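Local coordinates for 49 protein (Murid herpesvirus 4, PDB 6A4V), which interacts with the host's poly(ADP-ribose) polymerase 1 and probably facilitates virus replication in this way, at residues Glu38-Ser43 with Arg80-Thr85; Lys187-Met192 with Ser231-Ser236; Ser181-Asn186 with Tyr191-Lys196. One frame throughout, in Å; residues are numbered along the deposited sequence.

Contact 1: residues Glu38-Ser43 with Arg80-Thr85; sequences EFYYPS and RHNLDT
Asn82, on the last turn of helix 61-85, reaches over to the chain at Tyr40 and holds it by one polar and one apolar contact. The polar one is a hydrogen bond from Asn82 ND2 to the backbone oxygen Tyr40 O, 3.1 Å long and moderately bent, with an N-H...O angle of 148°. The donor lies somewhat off the carbonyl plane, and the acceptor is likewise tilted from the amide plane. Phe39 O is a looser neighbour, 3.5 Å from the same Asn82 ND2.

The apolar contact runs alongside this bond. With CG anti to the backbone N (chi1 -165°), the Tyr40 ring comes back toward the helix, where its CE1 touches Asn82 CB at 4.0 Å. The two side chains run past one another in opposite senses, with ring and amide planes 29° apart, so the amide rests against the phenol while its nitrogen grips the carbonyl. The phenol is fixed from beyond the segments too: Tyr40 OH bonds to Glu86 just after the helix, and the ring meets Phe230 edge to face.

Helix 61-85 also carries part of the dimer here, since His81 meets His81 of the second subunit edge to face. On the loop side, the chain turns a corner at Tyr40. Both Tyr40 and Tyr41 face the single residue Met192 and share backbone hydrogen bonds with it. Paired in this way they form a classic beta bulge, and Asn82 bonds to the carbonyl of its first residue.

Contact 2: residues Lys187-Met192 with Ser231-Ser236; sequences KHFSYM and SVCVQS
Val232, on the last turns of helix 213-235, packs its CG1 against the far end of the Phe189 ring. A chi1 of 158° sets this methyl beside the carbonyl carbon of its own residue, and Val232 CG1 lies 3.3 Å from Phe189 CZ, a tight apolar approach. The methyl meets the ring obliquely, and the two side chains cross at about a right angle.

At Cys233, one residue on, two side chains of the loop converge. Its CB packs against Phe189 CE2 at 4.0 Å, so the phenyl straddles the boundary between Val232 and Cys233. Cys233 SG turns instead to Met192 and touches Met192 CG at 3.6 Å. The methionine chain, bent at both chi2 and chi3, folds back so that its methyl also reaches the cysteine, Met192 CE lying 3.8 Å from Cys233 CB. Leu229 adds to the same apolar patch, touching both Phe189 and Met192 from one turn earlier in the helix.

Ser236 ends the walk and contributes indirectly: its OG donates to Val232 O at 2.7 Å, from above the carbonyl plane, while its backbone N bonds to the same oxygen. Both bonds converge on one oxygen at the helix's C-terminal end. Phe238, at the start of helix 238-262, meets the Phe189 ring as well.

On the loop side, Lys187, His188 and Phe189 all have positive phi, a run of left-handed backbone conformations. The side chain of Phe189 sets out from this run toward the helix. The result is an aromatic residue of an interhelical loop docked on the C-terminal turn of a long helix, within a predominantly helical fold.

Contact 3: residues Ser181-Asn186 with Tyr191-Lys196; sequences SSMLDN and YMYNFK
Met183 and Tyr193 form a Met-aromatic contact across a helix-to-strand turn, in which the chain leaves helix 173-184, doubles back through a short loop and returns as strand 192-193. Met183 SD stands over the Tyr193 ring, 4.5 Å from its centroid and only 17° off the ring normal. The methionine is bent at chi2 and chi3, which carries its methyl on toward the root of the tyrosine, and Met183 CE comes to 4.1 Å from Tyr193 CB. The phenol also lies close against the helix backbone, with Tyr193 CE2 3.6 Å from Met183 CA. Phe198 and Tyr201 of helix 195-203 extend the packing around Met183, and Phe39 stacks on Tyr193.

Asn186 fills the other tight spot. Its CG sits between the backbone N and the carbonyl carbon (chi1 66°), which tucks the side chain against the returning chain at Tyr191 and Met192: Asn186 CB is 3.3 Å from Tyr191 O, and Asn186 ND2 is 3.6 Å from Met192 SD. The amide oxygen Asn186 OD1 accepts a hydrogen bond from Phe189 N, linking the asparagine to the loop between the two segments. The backbone of Asn186 meanwhile supports the Tyr191 ring, its O lying 4.0 Å above the ring plane, over the centre.

Toward solvent the contact is looser. Exposed Ser182 lends little but its backbone carbonyl, its hydroxyl bonding back to Lys179 O. That carbonyl nonetheless lies at the edge of both tyrosine rings, near their planes, with Ser182 O 3.5 Å from Tyr193 CE2. Beside it, Tyr191 OH comes to 3.2 Å from Asp185 O.

Overall arrangement
Contact 1 comes first along the chain: the loop ahead of helix 44-57 is closed onto the end of helix 61-85, enclosing an almost wholly helical run. Contacts 3 and 2 follow much later as a relay. Contact 3 closes the short turn between helix 173-184 and strand 192-193, and contact 2 carries that same turn to the end of helix 213-235, some forty residues on. The two overlap at Tyr191 and Met192 rather than nesting. Contact 1 lies in series with both but adjoins them in space, through Tyr40 N to Met192 O and Tyr41 OH to Phe189 O. Through the N-terminal and 187-192 loops, helices 61-85, 173-184 and 213-235 are joined near the chain's spatial centre.

Contact 1: residues Glu38-Ser43 with Arg80-Thr85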
# COMPACT_ATOMS: atom_id res chain seq x y z
N GLU B 38 -12.11 0.23 5.50
CA GLU B 38 -11.51 0.62 4.22
C GLU B 38 -12.30 0.05 3.03
O GLU B 38 -12.82 -1.04 3.05
CB GLU B 38 -10.09 0.05 4.06
CG GLU B 38 -9.07 0.48 5.10
CD GLU B 38 -7.92 -0.51 5.29
OE1 GLU B 38 -7.49 -0.72 6.45
OE2 GLU B 38 -7.46 -1.10 4.29
N PHE B 39 -12.25 0.78 1.92
CA PHE B 39 -13.05 0.48 0.79
C PHE B 39 -12.19 -0.11 -0.31
O PHE B 39 -11.00 0.20 -0.44
CB PHE B 39 -13.79 1.73 0.32
CG PHE B 39 -14.94 2.13 1.21
CD1 PHE B 39 -16.13 1.43 1.18
CD2 PHE B 39 -14.81 3.21 2.08
CE1 PHE B 39 -17.16 1.77 2.04
CE2 PHE B 39 -15.87 3.58 2.90
CZ PHE B 39 -17.06 2.88 2.85
N TYR B 40 -12.78 -1.07 -0.99
CA TYR B 40 -12.24 -1.54 -2.22
C TYR B 40 -12.36 -0.33 -3.16
O TYR B 40 -11.44 -0.01 -3.86
CB TYR B 40 -12.98 -2.81 -2.66
CG TYR B 40 -12.31 -3.63 -3.74
CD1 TYR B 40 -11.03 -4.12 -3.57
CD2 TYR B 40 -13.03 -4.08 -4.85
CE1 TYR B 40 -10.42 -4.87 -4.56
CE2 TYR B 40 -12.46 -4.88 -5.81
CZ TYR B 40 -11.13 -5.26 -5.67
OH TYR B 40 -10.53 -5.97 -6.65
N TYR B 41 -13.53 0.31 -3.13
CA TYR B 41 -13.70 1.64 -3.62
C TYR B 41 -14.84 2.28 -2.84
O TYR B 41 -15.81 1.60 -2.52
CB TYR B 41 -14.00 1.65 -5.13
CG TYR B 41 -15.19 0.85 -5.59
CD1 TYR B 41 -16.45 1.43 -5.70
CD2 TYR B 41 -15.05 -0.49 -5.96
CE1 TYR B 41 -17.55 0.71 -6.11
CE2 TYR B 41 -16.15 -1.24 -6.35
CZ TYR B 41 -17.39 -0.62 -6.44
OH TYR B 41 -18.48 -1.29 -6.85
N PRO B 42 -14.78 3.61 -2.68
CA PRO B 42 -15.89 4.39 -2.12
C PRO B 42 -16.91 4.79 -3.18
O PRO B 42 -16.62 4.74 -4.42
CB PRO B 42 -15.08 5.61 -1.62
CG PRO B 42 -14.07 5.83 -2.70
CD PRO B 42 -13.67 4.46 -3.16
N SER B 43 -18.09 5.23 -2.73
CA SER B 43 -19.12 5.78 -3.63
C SER B 43 -18.77 7.24 -3.97
O SER B 43 -18.35 7.99 -3.06
CB SER B 43 -20.47 5.76 -2.93
OG SER B 43 -20.31 6.32 -1.62
N ARG B 80 -5.66 2.29 -7.36
CA ARG B 80 -4.66 1.64 -8.22
C ARG B 80 -3.98 0.45 -7.53
O ARG B 80 -3.70 -0.57 -8.18
CB ARG B 80 -3.56 2.63 -8.62
CG ARG B 80 -2.46 1.98 -9.45
CD ARG B 80 -2.70 2.07 -10.94
NE ARG B 80 -3.47 1.10 -11.72
CZ ARG B 80 -3.97 1.40 -12.92
NH1 ARG B 80 -4.20 2.67 -13.24
NH2 ARG B 80 -4.25 0.44 -13.78
N HIS B 81 -3.62 0.62 -6.26
CA HIS B 81 -3.12 -0.51 -5.43
C HIS B 81 -4.12 -1.66 -5.56
O HIS B 81 -3.74 -2.78 -5.90
CB HIS B 81 -2.85 -0.16 -3.95
CG HIS B 81 -1.78 0.85 -3.65
ND1 HIS B 81 -1.63 1.42 -2.37
CD2 HIS B 81 -0.83 1.46 -4.42
CE1 HIS B 81 -0.60 2.27 -2.36
NE2 HIS B 81 -0.09 2.31 -3.61
N ASN B 82 -5.41 -1.36 -5.40
CA ASN B 82 -6.43 -2.38 -5.40
C ASN B 82 -6.55 -3.03 -6.79
O ASN B 82 -6.72 -4.21 -6.86
CB ASN B 82 -7.77 -1.90 -4.87
CG ASN B 82 -7.75 -1.70 -3.37
OD1 ASN B 82 -6.90 -2.27 -2.71
ND2 ASN B 82 -8.60 -0.81 -2.85
N LEU B 83 -6.46 -2.26 -7.88
CA LEU B 83 -6.68 -2.83 -9.22
C LEU B 83 -5.48 -3.67 -9.66
O LEU B 83 -5.65 -4.56 -10.47
CB LEU B 83 -7.04 -1.72 -10.21
CG LEU B 83 -7.17 -2.12 -11.68
CD1 LEU B 83 -8.43 -2.94 -11.93
CD2 LEU B 83 -7.19 -0.88 -12.56
N ASP B 84 -4.28 -3.38 -9.16
CA ASP B 84 -3.14 -4.18 -9.49
C ASP B 84 -3.33 -5.58 -8.85
O ASP B 84 -2.92 -6.58 -9.46
CB ASP B 84 -1.80 -3.56 -9.07
CG ASP B 84 -1.42 -2.26 -9.76
OD1 ASP B 84 -1.95 -2.02 -10.84
OD2 ASP B 84 -0.66 -1.44 -9.15
N THR B 85 -3.97 -5.64 -7.67
CA THR B 85 -4.19 -6.85 -6.99
C THR B 85 -5.38 -7.67 -7.52
O THR B 85 -5.39 -8.90 -7.45
CB THR B 85 -4.53 -6.60 -5.54
OG1 THR B 85 -3.57 -5.72 -4.96
CG2 THR B 85 -4.64 -7.94 -4.83

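Contact 2: residues Lys187-Met192 with Ser231-Ser236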
# COMPACT_ATOMS: atom_id res chain seq x y z
N LYS B 187 -25.55 -1.39 -1.46
CA LYS B 187 -26.43 -0.55 -2.18
C LYS B 187 -26.11 -0.65 -3.66
O LYS B 187 -25.69 0.36 -4.25
CB LYS B 187 -26.31 0.88 -1.66
CG LYS B 187 -26.67 1.07 -0.19
CD LYS B 187 -26.78 2.54 0.22
CE LYS B 187 -27.21 2.77 1.65
NZ LYS B 187 -27.18 4.21 1.99
N HIS B 188 -26.30 -1.85 -4.23
CA HIS B 188 -26.10 -2.13 -5.65
C HIS B 188 -24.70 -1.65 -6.09
O HIS B 188 -24.56 -0.90 -7.04
CB HIS B 188 -27.20 -1.47 -6.49
CG HIS B 188 -28.59 -1.94 -6.17
ND1 HIS B 188 -29.45 -1.22 -5.33
CD2 HIS B 188 -29.28 -3.02 -6.59
CE1 HIS B 188 -30.59 -1.86 -5.24
NE2 HIS B 188 -30.52 -2.96 -6.01
N PHE B 189 -23.67 -2.07 -5.35
CA PHE B 189 -22.28 -1.85 -5.68
C PHE B 189 -21.96 -0.35 -5.76
O PHE B 189 -21.15 0.06 -6.58
CB PHE B 189 -21.95 -2.58 -6.99
CG PHE B 189 -22.01 -4.07 -6.81
CD1 PHE B 189 -23.22 -4.75 -6.86
CD2 PHE B 189 -20.86 -4.78 -6.49
CE1 PHE B 189 -23.25 -6.12 -6.67
CE2 PHE B 189 -20.90 -6.14 -6.30
CZ PHE B 189 -22.09 -6.81 -6.38
N SER B 190 -22.57 0.44 -4.88
CA SER B 190 -22.22 1.88 -4.83
C SER B 190 -20.76 2.01 -4.38
O SER B 190 -20.05 2.88 -4.92
CB SER B 190 -23.11 2.64 -3.92
OG SER B 190 -24.45 2.55 -4.38
N TYR B 191 -20.41 1.16 -3.38
CA TYR B 191 -19.11 0.99 -2.72
C TYR B 191 -18.85 -0.50 -2.60
O TYR B 191 -19.75 -1.29 -2.85
CB TYR B 191 -19.06 1.67 -1.35
CG TYR B 191 -20.21 1.34 -0.44
CD1 TYR B 191 -21.34 2.12 -0.38
CD2 TYR B 191 -20.17 0.23 0.37
CE1 TYR B 191 -22.39 1.84 0.49
CE2 TYR B 191 -21.21 -0.09 1.22
CZ TYR B 191 -22.32 0.72 1.29
OH TYR B 191 -23.31 0.37 2.15
N MET B 192 -17.59 -0.86 -2.27
CA MET B 192 -17.21 -2.18 -1.91
C MET B 192 -16.22 -2.05 -0.75
O MET B 192 -15.42 -1.14 -0.71
CB MET B 192 -16.54 -2.97 -3.04
CG MET B 192 -17.43 -3.99 -3.74
SD MET B 192 -17.97 -5.40 -2.75
CE MET B 192 -17.07 -6.75 -3.50
N SER B 231 -17.23 -11.66 -6.81
CA SER B 231 -17.33 -12.23 -8.14
C SER B 231 -18.02 -11.26 -9.09
O SER B 231 -17.65 -11.09 -10.24
CB SER B 231 -18.04 -13.53 -8.13
OG SER B 231 -17.14 -14.58 -7.83
N VAL B 232 -19.10 -10.67 -8.61
CA VAL B 232 -19.88 -9.82 -9.46
C VAL B 232 -19.06 -8.56 -9.71
O VAL B 232 -18.87 -8.10 -10.84
CB VAL B 232 -21.25 -9.55 -8.80
CG1 VAL B 232 -21.91 -8.29 -9.33
CG2 VAL B 232 -22.16 -10.76 -8.97
N CYS B 233 -18.50 -8.04 -8.63
CA CYS B 233 -17.66 -6.89 -8.66
C CYS B 233 -16.55 -6.98 -9.72
O CYS B 233 -16.28 -5.99 -10.42
CB CYS B 233 -17.06 -6.72 -7.29
SG CYS B 233 -16.52 -5.03 -7.01
N VAL B 234 -15.93 -8.17 -9.87
CA VAL B 234 -14.77 -8.37 -10.75
C VAL B 234 -15.29 -8.68 -12.14
O VAL B 234 -14.84 -8.10 -13.13
CB VAL B 234 -13.85 -9.47 -10.14
CG1 VAL B 234 -12.71 -9.97 -11.04
CG2 VAL B 234 -13.28 -9.01 -8.80
N GLN B 235 -16.33 -9.52 -12.23
CA GLN B 235 -16.99 -9.74 -13.50
C GLN B 235 -17.22 -8.36 -14.14
O GLN B 235 -16.88 -8.11 -15.26
CB GLN B 235 -18.34 -10.46 -13.32
CG GLN B 235 -18.30 -12.00 -13.31
CD GLN B 235 -19.40 -12.70 -12.51
OE1 GLN B 235 -20.48 -12.16 -12.25
NE2 GLN B 235 -19.12 -13.93 -12.11
N SER B 236 -17.84 -7.45 -13.38
CA SER B 236 -18.47 -6.25 -13.92
C SER B 236 -17.46 -5.07 -13.95
O SER B 236 -17.84 -3.92 -14.24
CB SER B 236 -19.72 -5.93 -13.10
OG SER B 236 -20.47 -7.13 -12.77

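Contact 3: residues Ser181-Asn186 with Tyr191-Lys196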
# COMPACT_ATOMS: atom_id res chain seq x y z
N SER B 181 -24.84 -6.92 7.15
CA SER B 181 -25.62 -6.44 6.02
C SER B 181 -25.14 -5.04 5.58
O SER B 181 -25.27 -4.70 4.39
CB SER B 181 -27.11 -6.52 6.30
OG SER B 181 -27.68 -5.25 6.59
N SER B 182 -24.54 -4.23 6.47
CA SER B 182 -23.92 -2.95 6.06
C SER B 182 -22.69 -3.19 5.16
O SER B 182 -22.45 -2.39 4.22
CB SER B 182 -23.55 -2.09 7.24
OG SER B 182 -22.45 -2.64 7.95
N MET B 183 -21.93 -4.26 5.48
CA MET B 183 -20.82 -4.78 4.64
C MET B 183 -21.44 -5.27 3.33
O MET B 183 -21.13 -4.73 2.22
CB MET B 183 -20.09 -6.00 5.21
CG MET B 183 -19.63 -5.94 6.66
SD MET B 183 -18.06 -5.12 6.81
CE MET B 183 -17.06 -5.99 5.61
N LEU B 184 -22.30 -6.29 3.50
CA LEU B 184 -22.81 -7.12 2.40
C LEU B 184 -23.80 -6.33 1.55
O LEU B 184 -23.79 -6.48 0.35
CB LEU B 184 -23.43 -8.42 2.95
CG LEU B 184 -22.42 -9.48 3.39
CD1 LEU B 184 -23.12 -10.67 4.03
CD2 LEU B 184 -21.54 -9.93 2.23
N ASP B 185 -24.68 -5.54 2.16
CA ASP B 185 -25.56 -4.67 1.36
C ASP B 185 -24.78 -3.41 1.06
O ASP B 185 -24.54 -2.57 1.96
CB ASP B 185 -26.87 -4.31 2.06
CG ASP B 185 -27.86 -3.54 1.18
OD1 ASP B 185 -27.73 -3.59 -0.08
OD2 ASP B 185 -28.74 -2.90 1.78
N ASN B 186 -24.36 -3.30 -0.20
CA ASN B 186 -23.47 -2.26 -0.61
C ASN B 186 -24.21 -1.39 -1.61
O ASN B 186 -23.59 -0.73 -2.46
CB ASN B 186 -22.16 -2.82 -1.17
CG ASN B 186 -22.40 -3.58 -2.46
OD1 ASN B 186 -23.48 -3.46 -3.03
ND2 ASN B 186 -21.40 -4.31 -2.93
N TYR B 191 -20.41 1.16 -3.38
CA TYR B 191 -19.11 0.99 -2.72
C TYR B 191 -18.85 -0.50 -2.60
O TYR B 191 -19.75 -1.29 -2.85
CB TYR B 191 -19.06 1.67 -1.35
CG TYR B 191 -20.21 1.34 -0.44
CD1 TYR B 191 -21.34 2.12 -0.38
CD2 TYR B 191 -20.17 0.23 0.37
CE1 TYR B 191 -22.39 1.84 0.49
CE2 TYR B 191 -21.21 -0.09 1.22
CZ TYR B 191 -22.32 0.72 1.29
OH TYR B 191 -23.31 0.37 2.15
N MET B 192 -17.59 -0.86 -2.27
CA MET B 192 -17.21 -2.18 -1.91
C MET B 192 -16.22 -2.05 -0.75
O MET B 192 -15.42 -1.14 -0.71
CB MET B 192 -16.54 -2.97 -3.04
CG MET B 192 -17.43 -3.99 -3.74
SD MET B 192 -17.97 -5.40 -2.75
CE MET B 192 -17.07 -6.75 -3.50
N TYR B 193 -16.35 -2.95 0.22
CA TYR B 193 -15.33 -3.05 1.24
C TYR B 193 -14.18 -3.88 0.68
O TYR B 193 -14.37 -4.69 -0.21
CB TYR B 193 -15.92 -3.63 2.52
CG TYR B 193 -16.81 -2.65 3.22
CD1 TYR B 193 -16.24 -1.62 3.94
CD2 TYR B 193 -18.19 -2.75 3.20
CE1 TYR B 193 -17.02 -0.66 4.57
CE2 TYR B 193 -18.99 -1.81 3.84
CZ TYR B 193 -18.39 -0.77 4.53
OH TYR B 193 -19.11 0.21 5.14
N ASN B 194 -12.98 -3.66 1.19
CA ASN B 194 -11.82 -4.47 0.80
C ASN B 194 -11.72 -5.74 1.67
O ASN B 194 -12.37 -5.92 2.71
CB ASN B 194 -10.55 -3.63 0.89
CG ASN B 194 -10.24 -3.24 2.33
OD1 ASN B 194 -10.93 -3.66 3.27
ND2 ASN B 194 -9.18 -2.48 2.51
N PHE B 195 -10.87 -6.66 1.25
CA PHE B 195 -10.69 -7.94 1.89
C PHE B 195 -10.26 -7.87 3.36
O PHE B 195 -10.76 -8.60 4.19
CB PHE B 195 -9.61 -8.66 1.11
CG PHE B 195 -9.25 -9.99 1.65
CD1 PHE B 195 -10.22 -10.88 2.05
CD2 PHE B 195 -7.92 -10.40 1.67
CE1 PHE B 195 -9.87 -12.13 2.52
CE2 PHE B 195 -7.58 -11.65 2.13
CZ PHE B 195 -8.55 -12.51 2.55
N LYS B 196 -9.25 -7.06 3.67
CA LYS B 196 -8.80 -6.82 5.02
C LYS B 196 -10.04 -6.57 5.89
O LYS B 196 -10.23 -7.21 6.93
CB LYS B 196 -7.78 -5.68 4.96
CG LYS B 196 -7.46 -4.94 6.24
CD LYS B 196 -6.19 -4.09 6.14
CE LYS B 196 -4.94 -4.91 5.87
NZ LYS B 196 -3.77 -4.50 6.69